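Local coordinates for protein R.MvaI (Kocuria varians, PDB 2OA9) that acts as a monomeric restriction endonuclease that recognises its DNA target asymmetrically, and probably cuts it with a metal-dependent PD-(D/E)XK nuclease core, at residues E6-N9 with L10-E13. Sequence-based numbering, arbitrary orientation.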
ATOM      1  N   GLU A   6      -7.374 -20.090  11.733  1.00 14.49           N
ATOM      2  CA  GLU A   6      -7.786 -19.881  13.128  1.00 16.11           C
ATOM      3  C   GLU A   6      -7.776 -18.407  13.471  1.00 15.50           C
ATOM      4  O   GLU A   6      -8.664 -17.908  14.128  1.00 16.67           O
ATOM      5  CB  GLU A   6      -6.872 -20.614  14.132  1.00 18.18           C
ATOM      6  CG  GLU A   6      -6.748 -22.102  13.943  1.00 21.41           C
ATOM      7  CD  GLU A   6      -6.426 -22.825  15.235  0.50 21.76           C
ATOM      8  OE1 GLU A   6      -5.395 -22.500  15.848  0.50 25.63           O
ATOM      9  OE2 GLU A   6      -7.187 -23.714  15.630  0.50 20.31           O
ATOM     10  N   TYR A   7      -6.754 -17.704  13.034  1.00 14.71           N
ATOM     11  CA  TYR A   7      -6.642 -16.290  13.388  1.00 14.57           C
ATOM     12  C   TYR A   7      -7.771 -15.477  12.759  1.00 14.23           C
ATOM     13  O   TYR A   7      -8.422 -14.661  13.414  1.00 13.46           O
ATOM     14  CB  TYR A   7      -5.284 -15.731  12.949  1.00 15.00           C
ATOM     15  CG  TYR A   7      -5.060 -14.304  13.359  1.00 18.04           C
ATOM     16  CD1 TYR A   7      -4.656 -14.006  14.652  1.00 22.46           C
ATOM     17  CD2 TYR A   7      -5.247 -13.278  12.474  1.00 21.96           C
ATOM     18  CE1 TYR A   7      -4.450 -12.704  15.061  1.00 24.95           C
ATOM     19  CE2 TYR A   7      -5.020 -11.951  12.868  1.00 20.86           C
ATOM     20  CZ  TYR A   7      -4.619 -11.691  14.164  1.00 24.18           C
ATOM     21  OH  TYR A   7      -4.396 -10.387  14.561  1.00 27.32           O
ATOM     22  N   LEU A   8      -7.999 -15.721  11.480  1.00 14.41           N
ATOM     23  CA  LEU A   8      -9.056 -15.044  10.791  1.00 15.09           C
ATOM     24  C   LEU A   8     -10.414 -15.335  11.394  1.00 14.79           C
ATOM     25  O   LEU A   8     -11.273 -14.453  11.464  1.00 15.14           O
ATOM     26  CB  LEU A   8      -9.015 -15.437   9.305  1.00 16.43           C
ATOM     27  CG  LEU A   8      -9.982 -14.674   8.410  1.00 18.81           C
ATOM     28  CD1 LEU A   8      -9.822 -13.158   8.548  1.00 19.82           C
ATOM     29  CD2 LEU A   8      -9.800 -15.081   6.979  1.00 23.02           C
ATOM     30  N   ASN A   9     -10.657 -16.573  11.822  1.00 14.08           N
ATOM     31  CA  ASN A   9     -11.913 -16.889  12.474  1.00 14.65           C
ATOM     32  C   ASN A   9     -12.147 -15.975  13.671  1.00 13.94           C
ATOM     33  O   ASN A   9     -13.251 -15.442  13.838  1.00 13.86           O
ATOM     34  CB  ASN A   9     -11.930 -18.362  12.899  1.00 15.16           C
ATOM     35  CG  ASN A   9     -13.124 -18.735  13.847  1.00 15.61           C
ATOM     36  OD1 ASN A   9     -14.240 -18.768  13.418  1.00 22.29           O
ATOM     37  ND2 ASN A   9     -12.824 -19.047  15.078  1.00 22.62           N
ATOM     38  N   LEU A  10     -11.120 -15.800  14.480  1.00 12.76           N
ATOM     39  CA  LEU A  10     -11.211 -14.949  15.684  1.00 12.82           C
ATOM     40  C   LEU A  10     -11.368 -13.460  15.349  1.00 13.55           C
ATOM     41  O   LEU A  10     -12.148 -12.761  15.962  1.00 12.86           O
ATOM     42  CB  LEU A  10      -9.990 -15.147  16.615  1.00 14.77           C
ATOM     43  CG  LEU A  10     -10.026 -16.508  17.320  1.00 17.13           C
ATOM     44  CD1 LEU A  10      -8.706 -16.810  18.012  1.00 20.20           C
ATOM     45  CD2 LEU A  10     -11.189 -16.606  18.310  1.00 20.18           C
ATOM     46  N   LEU A  11     -10.615 -12.985  14.367  1.00 13.77           N
ATOM     47  CA  LEU A  11     -10.711 -11.605  13.936  1.00 13.75           C
ATOM     48  C   LEU A  11     -12.088 -11.300  13.386  1.00 13.26           C
ATOM     49  O   LEU A  11     -12.677 -10.275  13.746  1.00 12.98           O
ATOM     50  CB  LEU A  11      -9.591 -11.273  12.960  1.00 14.46           C
ATOM     51  CG  LEU A  11      -9.671  -9.870  12.317  1.00 13.37           C
ATOM     52  CD1 LEU A  11      -9.571  -8.827  13.423  1.00 13.88           C
ATOM     53  CD2 LEU A  11      -8.610  -9.787  11.256  1.00 14.67           C
ATOM     54  N   LYS A  12     -12.620 -12.181  12.539  1.00 13.00           N
ATOM     55  CA  LYS A  12     -13.972 -11.985  12.001  1.00 13.35           C
ATOM     56  C   LYS A  12     -14.992 -11.983  13.132  1.00 13.58           C
ATOM     57  O   LYS A  12     -15.904 -11.184  13.099  1.00 15.00           O
ATOM     58  CB  LYS A  12     -14.364 -12.997  10.930  1.00 13.94           C
ATOM     59  CG  LYS A  12     -13.565 -12.895   9.662  1.00 17.27           C
ATOM     60  CD  LYS A  12     -13.909 -14.052   8.727  1.00 20.13           C
ATOM     61  CE  LYS A  12     -13.232 -13.989   7.366  0.50 21.93           C
ATOM     62  NZ  LYS A  12     -13.194 -15.297   6.675  0.50 25.94           N
ATOM     63  N   GLU A  13     -14.854 -12.906  14.083  1.00 13.58           N
ATOM     64  CA  GLU A  13     -15.753 -12.951  15.229  1.00 14.25           C
ATOM     65  C   GLU A  13     -15.714 -11.656  16.024  1.00 14.15           C
ATOM     66  O   GLU A  13     -16.761 -11.145  16.419  1.00 14.28           O
ATOM     67  CB  GLU A  13     -15.465 -14.184  16.096  1.00 14.52           C
ATOM     68  CG  GLU A  13     -16.246 -14.269  17.405  1.00 15.58           C
ATOM     69  CD  GLU A  13     -16.069 -15.579  18.151  1.00 19.49           C
ATOM     70  OE1 GLU A  13     -15.170 -16.369  17.816  1.00 21.61           O
ATOM     71  OE2 GLU A  13     -16.889 -15.823  19.085  1.00 20.40           O
TER
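Leu8 and Lys12 lie one turn apart on the opening turns of the amphipathic N-terminal helix, 6-19, and make the tightest side-chain contact here. The lysine stem, extended beyond CG, runs back across the leucine fork, bringing CE to 3.5 Å from Leu8 CG, closer than carbon atoms usually sit. Leu8 meets it because its CG stands anti to the backbone N (chi1 -173°), with CD2 just 3.4 Å from Lys12 NZ. With an alanine in place of Lys12, this flank of Leu8 would probably lose the aliphatic stem that crosses its branches. Backbone bonds from i+4 to i tie the two turns together: Lys12 N donates to Leu8 O over 2.9 Å, and Leu11 N reaches Tyr7 O equally closely. The Leu10 N to Glu6 O bond is longer, 3.3 Å.

Leu11, the buried residue of the group, turns to the protein body, where it meets Phe54, Ile57 and Leu189; the last, on strand 179-192, also touches Leu8. Tyr7 comes down on the same side, packing on Pro52 and Tyr165, while its OH bonds to the carbonyl O of Asp53, a residue that binds calcium in another structure of this enzyme. Between themselves these side chains barely touch, Leu11 CD2 approaching the Tyr7 ring obliquely at 4.5 Å from CE2. The solvent side is loose as well. Glu6 reaches outward, and Asn9 and Glu13 meet mainly through the main chain, with Glu13 CB resting 3.4 Å from Asn9 O.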